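Local structure of SGNH hydrolase-type esterase domain-containing protein (Slackia heliotrinireducens DSM 20476, 4S1P) at residues Met4-Gly10 and Ala29-Ala35; Ser73-Ala77 and Met126-Met130; Trp107-Ala111 and His123-Ser127. The protein is a putative SGNH (GDSL-like) hydrolase, probably cleaving ester bonds, although its natural substrate has not been established. All blocks are in the same frame, centred on the assembly; numbering follows the deposited sequence.

Contact 1. Residues Met4-Gly10 and Ala29-Ala35; sequences MRILMLG and AEVRVHA
Residues 4-10 and 29-35 are the parallel strands of the beta-alpha-beta unit that opens the SGNH hydrolase fold, helix 19-27 lying in the connection. Their axes approach to 4.6 Å at 18°, and backbone bonds run from E30 N to M4 O through to G10 N to H34 O. In the E30 conformer described, R5 and E30 lie side by side on one face: R5 NE to E30 OE1 is 2.7 Å and R5 NH1 to E30 OE2 2.8 Å, a side-on, two-nitrogen salt bridge. Both oxygens lie within 7° of the guanidinium plane, but the nitrogens come from above the carboxylate, the planes being 74° apart. R5 NH1 and R32 NH2 are close, yet E30 (long, to R32) and E62, which pairs with both arginines, probably offset the charge. On the same face L7 CD1 sits over the centre of the H34 ring, 3.7 Å from its centroid, while H34 ND1 is hydrogen-bonded to T55 OG1. On the reverse face M8 SE meets V31 CG1 at 3.7 Å and I6 CD1 meets A29 CB at 3.8 Å. Helix 19-27 packs on that apolar face, helix 50-61 against H34 and L9, and strand 66-69 continues the sheet.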
HETATM    1  N   MSE A   4     -11.450 -11.194 -12.102  1.00 20.40           N
HETATM    2  CA  MSE A   4     -10.278 -10.399 -11.767  1.00 17.36           C
HETATM    3  C   MSE A   4      -9.618 -10.986 -10.533  1.00 15.38           C
HETATM    4  O   MSE A   4     -10.285 -11.372  -9.606  1.00 17.04           O
HETATM    5  CB  MSE A   4     -10.682  -8.958 -11.454  1.00 18.22           C
HETATM    6  CG  MSE A   4      -9.452  -8.070 -11.262  1.00 18.01           C
HETATM    7 SE   MSE A   4     -10.024  -6.246 -10.754  0.65 20.90          SE
HETATM    8  CE  MSE A   4     -10.737  -5.773 -12.484  1.00 28.75           C
ATOM      9  N   ARG A   5      -8.293 -11.080 -10.560  1.00 14.32           N
ATOM     10  CA  ARG A   5      -7.512 -11.600  -9.435  1.00 14.41           C
ATOM     11  C   ARG A   5      -6.482 -10.556  -9.035  1.00 12.87           C
ATOM     12  O   ARG A   5      -5.697 -10.083  -9.859  1.00 13.97           O
ATOM     13  CB  ARG A   5      -6.841 -12.940  -9.766  1.00 14.27           C
ATOM     14  CG  ARG A   5      -7.842 -13.994 -10.273  1.00 15.73           C
ATOM     15  CD  ARG A   5      -7.209 -15.404 -10.347  1.00 16.10           C
ATOM     16  NE  ARG A   5      -7.102 -15.988  -9.000  1.00 18.85           N
ATOM     17  CZ  ARG A   5      -5.968 -16.228  -8.332  1.00 17.83           C
ATOM     18  NH1 ARG A   5      -6.050 -16.700  -7.107  1.00 22.17           N
ATOM     19  NH2 ARG A   5      -4.771 -16.006  -8.857  1.00 17.69           N
ATOM     20  N   ILE A   6      -6.458 -10.283  -7.740  1.00 13.94           N
ATOM     21  CA  ILE A   6      -5.624  -9.207  -7.165  1.00 11.43           C
ATOM     22  C   ILE A   6      -4.791  -9.797  -6.027  1.00 12.44           C
ATOM     23  O   ILE A   6      -5.329 -10.443  -5.127  1.00 12.69           O
ATOM     24  CB  ILE A   6      -6.491  -8.056  -6.598  1.00 12.27           C
ATOM     25  CG1 ILE A   6      -7.397  -7.480  -7.688  1.00 13.43           C
ATOM     26  CG2 ILE A   6      -5.616  -6.977  -5.982  1.00 14.56           C
ATOM     27  CD1 ILE A   6      -8.483  -6.572  -7.143  1.00 15.49           C
ATOM     28  N   LEU A   7      -3.475  -9.596  -6.075  1.00 11.55           N
ATOM     29  CA  LEU A   7      -2.561  -9.967  -4.987  1.00 11.88           C
ATOM     30  C   LEU A   7      -2.159  -8.697  -4.264  1.00 11.02           C
ATOM     31  O   LEU A   7      -1.703  -7.761  -4.905  1.00 12.25           O
ATOM     32  CB  LEU A   7      -1.321 -10.632  -5.561  1.00 11.55           C
ATOM     33  CG  LEU A   7      -0.246 -11.037  -4.568  1.00 11.77           C
ATOM     34  CD1 LEU A   7      -0.752 -12.012  -3.519  1.00 14.28           C
ATOM     35  CD2 LEU A   7       0.953 -11.602  -5.345  1.00 13.27           C
HETATM   36  N   MSE A   8      -2.360  -8.661  -2.955  1.00 11.27           N
HETATM   37  CA  MSE A   8      -2.026  -7.490  -2.159  1.00 10.61           C
HETATM   38  C   MSE A   8      -0.909  -7.811  -1.197  1.00 10.46           C
HETATM   39  O   MSE A   8      -0.935  -8.842  -0.513  1.00 12.70           O
HETATM   40  CB  MSE A   8      -3.226  -7.042  -1.321  1.00 10.95           C
HETATM   41  CG  MSE A   8      -4.462  -6.804  -2.182  1.00 11.78           C
HETATM   42 SE   MSE A   8      -5.889  -5.964  -1.097  0.65 13.27          SE
HETATM   43  CE  MSE A   8      -5.259  -4.129  -1.171  1.00 15.60           C
ATOM     44  N   LEU A   9       0.110  -6.964  -1.208  1.00 10.48           N
ATOM     45  CA  LEU A   9       1.243  -7.098  -0.334  1.00 11.27           C
ATOM     46  C   LEU A   9       1.236  -5.913   0.628  1.00 12.11           C
ATOM     47  O   LEU A   9       1.206  -4.754   0.185  1.00 12.58           O
ATOM     48  CB  LEU A   9       2.542  -7.064  -1.169  1.00 11.08           C
ATOM     49  CG  LEU A   9       2.556  -7.876  -2.472  1.00 11.66           C
ATOM     50  CD1 LEU A   9       3.907  -7.689  -3.190  1.00 12.91           C
ATOM     51  CD2 LEU A   9       2.229  -9.335  -2.207  1.00 12.95           C
ATOM     52  N   GLY A  10       1.257  -6.164   1.929  1.00 11.41           N
ATOM     53  CA  GLY A  10       1.158  -5.052   2.883  1.00 12.09           C
ATOM     54  C   GLY A  10       1.194  -5.454   4.332  1.00 12.74           C
ATOM     55  O   GLY A  10       1.719  -6.520   4.683  1.00 12.75           O
ATOM     56  N   ALA A  29     -13.887  -9.290  -7.405  1.00 16.41           N
ATOM     57  CA  ALA A  29     -12.574  -9.867  -7.592  1.00 15.81           C
ATOM     58  C   ALA A  29     -12.186 -10.879  -6.536  1.00 16.39           C
ATOM     59  O   ALA A  29     -12.710 -10.867  -5.403  1.00 20.19           O
ATOM     60  CB  ALA A  29     -11.525  -8.752  -7.602  1.00 18.03           C
ATOM     61  N   GLU A  30     -11.286 -11.802  -6.931  1.00 17.38           N
ATOM     62  CA  GLU A  30     -10.614 -12.678  -5.987  0.60 17.59           C
ATOM     63  C   GLU A  30      -9.405 -11.905  -5.462  1.00 15.39           C
ATOM     64  O   GLU A  30      -8.569 -11.446  -6.254  1.00 17.46           O
ATOM     65  CB  GLU A  30     -10.148 -13.967  -6.636  0.60 19.58           C
ATOM     66  CG  GLU A  30      -9.442 -14.899  -5.664  0.60 25.83           C
ATOM     67  CD  GLU A  30      -8.999 -16.209  -6.276  0.60 28.86           C
ATOM     68  OE1 GLU A  30      -9.294 -16.461  -7.464  0.60 29.94           O
ATOM     69  OE2 GLU A  30      -8.330 -16.993  -5.563  0.60 31.43           O
ATOM     70  N   VAL A  31      -9.320 -11.742  -4.151  1.00 14.72           N
ATOM     71  CA  VAL A  31      -8.235 -10.982  -3.511  1.00 13.77           C
ATOM     72  C   VAL A  31      -7.454 -11.895  -2.575  1.00 15.21           C
ATOM     73  O   VAL A  31      -8.014 -12.528  -1.684  1.00 19.76           O
ATOM     74  CB  VAL A  31      -8.782  -9.756  -2.759  1.00 15.39           C
ATOM     75  CG1 VAL A  31      -7.668  -9.014  -2.029  1.00 17.40           C
ATOM     76  CG2 VAL A  31      -9.467  -8.833  -3.737  1.00 15.20           C
ATOM     77  N   ARG A  32      -6.154 -11.989  -2.832  1.00 12.67           N
ATOM     78  CA  ARG A  32      -5.212 -12.724  -2.015  1.00 12.43           C
ATOM     79  C   ARG A  32      -4.323 -11.713  -1.309  1.00 11.94           C
ATOM     80  O   ARG A  32      -3.857 -10.762  -1.946  1.00 14.06           O
ATOM     81  CB  ARG A  32      -4.332 -13.607  -2.897  1.00 13.28           C
ATOM     82  CG  ARG A  32      -3.300 -14.450  -2.166  1.00 14.34           C
ATOM     83  CD  ARG A  32      -3.880 -15.631  -1.381  1.00 15.85           C
ATOM     84  NE  ARG A  32      -4.673 -16.472  -2.272  1.00 17.55           N
ATOM     85  CZ  ARG A  32      -4.174 -17.234  -3.254  1.00 16.55           C
ATOM     86  NH1 ARG A  32      -2.863 -17.412  -3.388  1.00 17.34           N
ATOM     87  NH2 ARG A  32      -4.992 -17.841  -4.087  1.00 20.47           N
ATOM     88  N   VAL A  33      -4.110 -11.899  -0.009  1.00 11.82           N
ATOM     89  CA  VAL A  33      -3.317 -10.942   0.796  1.00 12.56           C
ATOM     90  C   VAL A  33      -2.111 -11.625   1.431  1.00 12.29           C
ATOM     91  O   VAL A  33      -2.261 -12.689   2.048  1.00 13.07           O
ATOM     92  CB  VAL A  33      -4.188 -10.357   1.917  1.00 13.91           C
ATOM     93  CG1 VAL A  33      -3.403  -9.357   2.748  1.00 16.45           C
ATOM     94  CG2 VAL A  33      -5.425  -9.712   1.307  1.00 14.88           C
ATOM     95  N   HIS A  34      -0.929 -11.052   1.210  1.00 12.16           N
ATOM     96  CA  HIS A  34       0.295 -11.441   1.878  1.00 11.12           C
ATOM     97  C   HIS A  34       0.672 -10.285   2.773  1.00 12.68           C
ATOM     98  O   HIS A  34       1.237  -9.278   2.299  1.00 12.21           O
ATOM     99  CB  HIS A  34       1.398 -11.700   0.843  1.00 11.13           C
ATOM    100  CG  HIS A  34       1.137 -12.875  -0.039  1.00 11.71           C
ATOM    101  ND1 HIS A  34       1.921 -13.154  -1.143  1.00 12.41           N
ATOM    102  CD2 HIS A  34       0.157 -13.802  -0.030  1.00 12.50           C
ATOM    103  CE1 HIS A  34       1.443 -14.234  -1.754  1.00 13.22           C
ATOM    104  NE2 HIS A  34       0.359 -14.632  -1.110  1.00 12.31           N
ATOM    105  N   ALA A  35       0.317 -10.401   4.056  1.00 12.57           N
ATOM    106  CA  ALA A  35       0.504  -9.304   4.983  1.00 12.95           C
ATOM    107  C   ALA A  35       0.874  -9.852   6.343  1.00 14.78           C
ATOM    108  O   ALA A  35       0.610 -11.015   6.668  1.00 18.76           O
ATOM    109  CB  ALA A  35      -0.757  -8.487   5.094  1.00 15.64           C
TER

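Contact 2. Residues Ser73-Ala77 and Met126-Met130; sequences SHGPA and MSLRM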
ATOM      1  N   SER A  73       4.187   2.170   7.017  1.00 13.66           N
ATOM      2  CA  SER A  73       3.503   3.453   6.906  1.00 15.98           C
ATOM      3  C   SER A  73       4.362   4.704   6.891  1.00 14.83           C
ATOM      4  O   SER A  73       3.920   5.710   6.358  1.00 16.49           O
ATOM      5  CB  SER A  73       2.436   3.598   8.011  1.00 16.31           C
ATOM      6  OG  SER A  73       3.031   3.548   9.273  1.00 18.80           O
ATOM      7  N   HIS A  74       5.579   4.660   7.450  1.00 13.17           N
ATOM      8  CA  HIS A  74       6.488   5.804   7.306  1.00 14.07           C
ATOM      9  C   HIS A  74       7.682   5.525   6.413  1.00 14.74           C
ATOM     10  O   HIS A  74       8.516   6.428   6.164  1.00 15.72           O
ATOM     11  CB  HIS A  74       6.938   6.391   8.652  1.00 14.83           C
ATOM     12  CG  HIS A  74       7.705   5.458   9.526  1.00 15.33           C
ATOM     13  ND1 HIS A  74       9.032   5.184   9.312  1.00 17.82           N
ATOM     14  CD2 HIS A  74       7.374   4.845  10.687  1.00 17.19           C
ATOM     15  CE1 HIS A  74       9.481   4.406  10.283  1.00 19.34           C
ATOM     16  NE2 HIS A  74       8.490   4.186  11.136  1.00 18.53           N
ATOM     17  N   GLY A  75       7.773   4.279   5.944  1.00 12.85           N
ATOM     18  CA  GLY A  75       8.929   3.887   5.124  1.00 12.35           C
ATOM     19  C   GLY A  75       9.273   4.764   3.952  1.00 13.48           C
ATOM     20  O   GLY A  75      10.441   5.095   3.734  1.00 14.33           O
ATOM     21  N   PRO A  76       8.288   5.151   3.143  1.00 12.99           N
ATOM     22  CA  PRO A  76       8.630   6.000   2.014  1.00 14.27           C
ATOM     23  C   PRO A  76       9.272   7.319   2.406  1.00 14.66           C
ATOM     24  O   PRO A  76      10.035   7.885   1.613  1.00 16.75           O
ATOM     25  CB  PRO A  76       7.293   6.180   1.284  1.00 13.90           C
ATOM     26  CG  PRO A  76       6.519   4.986   1.699  1.00 13.43           C
ATOM     27  CD  PRO A  76       6.874   4.762   3.120  1.00 12.89           C
ATOM     28  N   ALA A  77       8.952   7.804   3.601  1.00 14.49           N
ATOM     29  CA  ALA A  77       9.567   9.017   4.143  1.00 14.58           C
ATOM     30  C   ALA A  77      10.919   8.786   4.809  1.00 17.87           C
ATOM     31  O   ALA A  77      11.844   9.606   4.634  1.00 19.95           O
ATOM     32  CB  ALA A  77       8.638   9.741   5.110  1.00 15.85           C
HETATM   33  N   MSE A 126       6.668  15.210   6.409  1.00 12.89           N
HETATM   34  CA  MSE A 126       6.219  13.847   6.113  1.00 12.41           C
HETATM   35  C   MSE A 126       5.298  13.842   4.890  1.00 12.88           C
HETATM   36  O   MSE A 126       5.378  12.962   4.032  1.00 13.28           O
HETATM   37  CB  MSE A 126       5.517  13.202   7.306  1.00 12.40           C
HETATM   38  CG  MSE A 126       5.179  11.746   6.993  1.00 14.15           C
HETATM   39 SE   MSE A 126       4.503  10.806   8.558  0.65 14.41          SE
HETATM   40  CE  MSE A 126       4.450   9.038   7.734  1.00 20.18           C
ATOM     41  N   SER A 127       4.381  14.804   4.841  1.00 12.68           N
ATOM     42  CA  SER A 127       3.414  14.937   3.746  1.00 13.75           C
ATOM     43  C   SER A 127       4.140  14.994   2.400  1.00 12.82           C
ATOM     44  O   SER A 127       3.768  14.305   1.449  1.00 14.09           O
ATOM     45  CB  SER A 127       2.538  16.188   3.958  1.00 14.29           C
ATOM     46  OG  SER A 127       1.625  16.056   5.088  1.00 17.58           O
ATOM     47  N   LEU A 128       5.174  15.823   2.337  1.00 12.94           N
ATOM     48  CA  LEU A 128       5.875  16.061   1.079  0.60 13.48           C
ATOM     49  C   LEU A 128       6.752  14.876   0.739  1.00 13.43           C
ATOM     50  O   LEU A 128       6.812  14.442  -0.411  1.00 14.75           O
ATOM     51  CB  LEU A 128       6.706  17.340   1.165  0.60 15.38           C
ATOM     52  CG  LEU A 128       5.917  18.642   1.388  0.60 18.43           C
ATOM     53  CD1 LEU A 128       6.821  19.859   1.424  0.60 21.10           C
ATOM     54  CD2 LEU A 128       4.848  18.805   0.330  0.60 21.18           C
ATOM     55  N   ARG A 129       7.438  14.336   1.741  1.00 13.42           N
ATOM     56  CA  ARG A 129       8.282  13.172   1.494  0.70 14.02           C
ATOM     57  C   ARG A 129       7.500  11.974   0.987  1.00 13.33           C
ATOM     58  O   ARG A 129       7.918  11.258   0.048  1.00 15.46           O
ATOM     59  CB  ARG A 129       9.069  12.792   2.721  0.70 14.63           C
ATOM     60  CG  ARG A 129      10.162  13.795   3.071  0.70 15.45           C
ATOM     61  CD  ARG A 129      10.925  13.445   4.342  0.70 19.64           C
ATOM     62  NE  ARG A 129      12.027  14.381   4.595  0.70 24.30           N
ATOM     63  CZ  ARG A 129      13.261  14.307   4.090  0.70 26.02           C
ATOM     64  NH1 ARG A 129      13.601  13.349   3.257  0.70 28.56           N
ATOM     65  NH2 ARG A 129      14.169  15.229   4.425  0.70 30.98           N
HETATM   66  N   MSE A 130       6.343  11.731   1.595  1.00 12.77           N
HETATM   67  CA  MSE A 130       5.494  10.603   1.157  0.80 12.55           C
HETATM   68  C   MSE A 130       5.022  10.849  -0.288  1.00 13.12           C
HETATM   69  O   MSE A 130       5.093   9.956  -1.157  1.00 13.73           O
HETATM   70  CB  MSE A 130       4.269  10.419   2.089  0.80 12.80           C
HETATM   71  CG  MSE A 130       4.583  10.054   3.564  0.80 14.83           C
HETATM   72 SE   MSE A 130       5.256   8.248   3.772  0.52 13.14          SE
HETATM   73  CE  MSE A 130       3.523   7.389   3.566  0.80 14.21           C
TER
HETATM   74  O   HOH W   1      12.152  10.982   2.093  1.00 28.44           O
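M130 reaches from helix 123-141 to residues 73-77 in the SGNH hydrolase fold, a buried packing of that helix against the loop residues S73 and H74 and the first turn of helix 75-78. In the conformer described, bends at chi2 and chi3 curve the selenomethionine chain so that SE and then CE reach residues 73-77. From CB and CG, which only carry the chain across, the path comes to SE, the atom that does most of the touching. SE lies 3.7 Å from A77 N, 3.8 Å from P76 CB and 3.9 Å from A77 CB, with P76 CG and CD also near, so it is set against the proline ring and the adjoining alanine. The tip, CE, reaches the carbonyl of S73, 3.3 Å from S73 O in this conformer.

M126, one helical turn earlier, makes a parallel reach with a straight chain: its CE lies 3.6 Å from S73 O and 3.7 Å from H74 CB. S73 OG, by contrast, is hydrogen-bonded to Y109 OH and to an unidentified ligand. At the outer side, the CB atoms of A77 and R129 touch, while R129 NE pairs with D125. No direct hydrogen bond joins the segments; instead, in one of the two R129 conformers, a water donates to A77 O at 2.9 Å and accepts from R129 NH1 at 3.0 Å, lying in the plane of the guanidinium at its edge.

Contact 3. Residues Trp107-Ala111 and His123-Ser127; sequences WPYRA and HDDMS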
ATOM      1  N   TRP A 107      -0.927   7.700   3.627  1.00 13.47           N
ATOM      2  CA  TRP A 107      -1.115   9.061   4.089  1.00 13.36           C
ATOM      3  C   TRP A 107      -0.025   9.442   5.097  1.00 15.10           C
ATOM      4  O   TRP A 107       0.509   8.581   5.803  1.00 14.86           O
ATOM      5  CB  TRP A 107      -2.519   9.179   4.738  1.00 14.10           C
ATOM      6  CG  TRP A 107      -2.789   8.044   5.638  1.00 15.05           C
ATOM      7  CD1 TRP A 107      -2.408   7.924   6.936  1.00 15.65           C
ATOM      8  CD2 TRP A 107      -3.449   6.824   5.297  1.00 13.34           C
ATOM      9  NE1 TRP A 107      -2.772   6.702   7.427  1.00 17.08           N
ATOM     10  CE2 TRP A 107      -3.409   6.001   6.433  1.00 14.07           C
ATOM     11  CE3 TRP A 107      -4.033   6.320   4.115  1.00 13.89           C
ATOM     12  CZ2 TRP A 107      -3.946   4.723   6.441  1.00 16.72           C
ATOM     13  CZ3 TRP A 107      -4.553   5.050   4.134  1.00 15.43           C
ATOM     14  CH2 TRP A 107      -4.504   4.264   5.277  1.00 16.11           C
ATOM     15  N   PRO A 108       0.264  10.747   5.215  1.00 14.11           N
ATOM     16  CA  PRO A 108       1.065  11.177   6.366  1.00 13.30           C
ATOM     17  C   PRO A 108       0.267  10.894   7.638  1.00 14.42           C
ATOM     18  O   PRO A 108      -0.931  10.819   7.611  1.00 15.21           O
ATOM     19  CB  PRO A 108       1.205  12.702   6.162  1.00 15.29           C
ATOM     20  CG  PRO A 108       0.004  13.070   5.373  1.00 15.40           C
ATOM     21  CD  PRO A 108      -0.277  11.896   4.467  1.00 16.18           C
ATOM     22  N   TYR A 109       0.965  10.752   8.741  1.00 14.35           N
ATOM     23  CA  TYR A 109       0.311  10.589  10.018  1.00 14.11           C
ATOM     24  C   TYR A 109      -0.417  11.883  10.409  1.00 13.71           C
ATOM     25  O   TYR A 109      -0.091  12.966   9.957  1.00 15.30           O
ATOM     26  CB  TYR A 109       1.350  10.278  11.068  1.00 14.55           C
ATOM     27  CG  TYR A 109       2.112   9.018  10.915  1.00 14.05           C
ATOM     28  CD1 TYR A 109       1.722   8.034  10.012  1.00 16.11           C
ATOM     29  CD2 TYR A 109       3.226   8.770  11.730  1.00 16.17           C
ATOM     30  CE1 TYR A 109       2.442   6.852   9.908  1.00 15.44           C
ATOM     31  CE2 TYR A 109       3.924   7.574  11.644  1.00 17.08           C
ATOM     32  CZ  TYR A 109       3.527   6.620  10.734  1.00 15.80           C
ATOM     33  OH  TYR A 109       4.242   5.426  10.691  1.00 17.80           O
ATOM     34  N   ARG A 110      -1.423  11.745  11.256  1.00 14.55           N
ATOM     35  CA  ARG A 110      -2.177  12.903  11.693  0.60 15.46           C
ATOM     36  C   ARG A 110      -1.300  13.903  12.442  1.00 14.60           C
ATOM     37  O   ARG A 110      -0.504  13.535  13.293  1.00 15.34           O
ATOM     38  CB  ARG A 110      -3.359  12.463  12.540  0.60 16.95           C
ATOM     39  CG  ARG A 110      -4.177  13.641  12.992  0.60 18.78           C
ATOM     40  CD  ARG A 110      -5.497  13.241  13.573  0.60 23.15           C
ATOM     41  NE  ARG A 110      -6.343  14.402  13.826  0.60 24.62           N
ATOM     42  CZ  ARG A 110      -7.618  14.305  14.182  0.60 28.30           C
ATOM     43  NH1 ARG A 110      -8.151  13.115  14.366  0.60 25.40           N
ATOM     44  NH2 ARG A 110      -8.347  15.396  14.384  0.60 30.37           N
ATOM     45  N   ALA A 111      -1.414  15.183  12.073  1.00 15.66           N
ATOM     46  CA  ALA A 111      -0.596  16.199  12.713  1.00 15.85           C
ATOM     47  C   ALA A 111      -0.802  16.161  14.233  1.00 14.95           C
ATOM     48  O   ALA A 111      -1.930  16.059  14.741  1.00 17.01           O
ATOM     49  CB  ALA A 111      -0.913  17.564  12.169  1.00 16.48           C
ATOM     50  N   HIS A 123       4.729  17.489  10.212  1.00 14.58           N
ATOM     51  CA  HIS A 123       3.640  16.992   9.403  1.00 15.55           C
ATOM     52  C   HIS A 123       3.829  17.391   7.923  1.00 14.11           C
ATOM     53  O   HIS A 123       3.627  16.592   7.013  1.00 15.22           O
ATOM     54  CB  HIS A 123       2.297  17.477   9.929  1.00 14.83           C
ATOM     55  CG  HIS A 123       1.154  16.919   9.172  1.00 16.24           C
ATOM     56  ND1 HIS A 123       0.513  17.584   8.151  1.00 20.88           N
ATOM     57  CD2 HIS A 123       0.594  15.696   9.242  1.00 16.92           C
ATOM     58  CE1 HIS A 123      -0.409  16.786   7.634  1.00 20.40           C
ATOM     59  NE2 HIS A 123      -0.402  15.656   8.315  1.00 19.74           N
ATOM     60  N   ASP A 124       4.236  18.635   7.683  1.00 15.24           N
ATOM     61  CA  ASP A 124       4.503  19.081   6.298  0.70 15.91           C
ATOM     62  C   ASP A 124       5.628  18.267   5.658  1.00 15.05           C
ATOM     63  O   ASP A 124       5.534  17.868   4.491  1.00 16.00           O
ATOM     64  CB  ASP A 124       4.846  20.568   6.222  0.70 18.85           C
ATOM     65  CG  ASP A 124       3.633  21.474   6.202  0.70 24.05           C
ATOM     66  OD1 ASP A 124       2.489  21.028   5.995  0.70 28.32           O
ATOM     67  OD2 ASP A 124       3.860  22.682   6.394  0.70 32.03           O
ATOM     68  N   ASP A 125       6.696  18.005   6.422  1.00 14.58           N
ATOM     69  CA  ASP A 125       7.851  17.273   5.874  1.00 15.70           C
ATOM     70  C   ASP A 125       7.417  15.852   5.519  1.00 14.37           C
ATOM     71  O   ASP A 125       7.693  15.354   4.422  1.00 14.75           O
ATOM     72  CB  ASP A 125       8.982  17.267   6.908  1.00 17.18           C
ATOM     73  CG  ASP A 125      10.299  16.657   6.425  1.00 22.44           C
ATOM     74  OD1 ASP A 125      10.576  16.636   5.232  1.00 24.38           O
ATOM     75  OD2 ASP A 125      11.142  16.288   7.292  1.00 26.08           O
HETATM   76  N   MSE A 126       6.668  15.210   6.409  1.00 12.89           N
HETATM   77  CA  MSE A 126       6.219  13.847   6.113  1.00 12.41           C
HETATM   78  C   MSE A 126       5.298  13.842   4.890  1.00 12.88           C
HETATM   79  O   MSE A 126       5.378  12.962   4.032  1.00 13.28           O
HETATM   80  CB  MSE A 126       5.517  13.202   7.306  1.00 12.40           C
HETATM   81  CG  MSE A 126       5.179  11.746   6.993  1.00 14.15           C
HETATM   82 SE   MSE A 126       4.503  10.806   8.558  0.65 14.41          SE
HETATM   83  CE  MSE A 126       4.450   9.038   7.734  1.00 20.18           C
ATOM     84  N   SER A 127       4.381  14.804   4.841  1.00 12.68           N
ATOM     85  CA  SER A 127       3.414  14.937   3.746  1.00 13.75           C
ATOM     86  C   SER A 127       4.140  14.994   2.400  1.00 12.82           C
ATOM     87  O   SER A 127       3.768  14.305   1.449  1.00 14.09           O
ATOM     88  CB  SER A 127       2.538  16.188   3.958  1.00 14.29           C
ATOM     89  OG  SER A 127       1.625  16.056   5.088  1.00 17.58           O
TER
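Aromatic faces carry much of this contact, beginning with Y109 and M126. The M126 methyl CE stands over the centre of the Y109 ring, 3.7 Å from the centroid and 13° off the normal, a CH-pi contact. SE follows at 4.1 Å from the same centroid, still over the face, which makes the pair a Met-aromatic contact as well. The first torsion of Y109 (chi1 -63°) puts the ring beside the helix, and chi2 near -12° turns its face to the selenomethionine crossing it. The second aromatic is H123, between two groups on opposite faces: A111 CB on one, 4.0 Å from the ring centroid, and S127 OG on the other, both offset toward the rim.

Polar geometry adds no direct hydrogen bond between the segments. Y109 O lies in the plane of the H123 imidazole at its edge, 2.9 Å from CD2; NE2 is also near, but its angle is too poor for a hydrogen bond. Within the helix, H123 O accepts from both S127 N and S127 OG, which arrive from opposite faces of the carbonyl plane; the hydroxyl is held at 2.8 Å from H123 O. Y109 N is buried against SE of M126 and has no partner in the model.

Van der Waals packing involves P108: its CB lies beside M126 CG, while its CG rests against S127 OG at 3.4 Å and near H123 NE2.

L116 and L119 of helix 114-119 touch Y109, and L116 also packs on H123 and M126. The loop after strand 100-105 is thereby laid along the start of helix 123-141, with the Y109 side chain near an unidentified ligand, consistent with the active-site end of an SGNH hydrolase, where loops after the parallel strands gather.

How the contacts relate
Along the chain contact 1 closes before contacts 2 and 3 open, and the latter two both end on helix 123-141, where they share M126 and S127. Contact 1 lies within the parallel sheet, at its 29-35 edge, and its centre is about 24 Å from that of contact 2 and 27 Å from that of contact 3, across the centre of the chain. Contacts 2 and 3 have centres only about 7 Å apart and touch directly through S73 and Y109. Contact 1 thus belongs to the central sheet, whereas contacts 2 and 3 form one continuous packing on helix 123-141, with S73 and Y109 beside an unidentified ligand, probably from the crystallisation liquor, that may mark the substrate site.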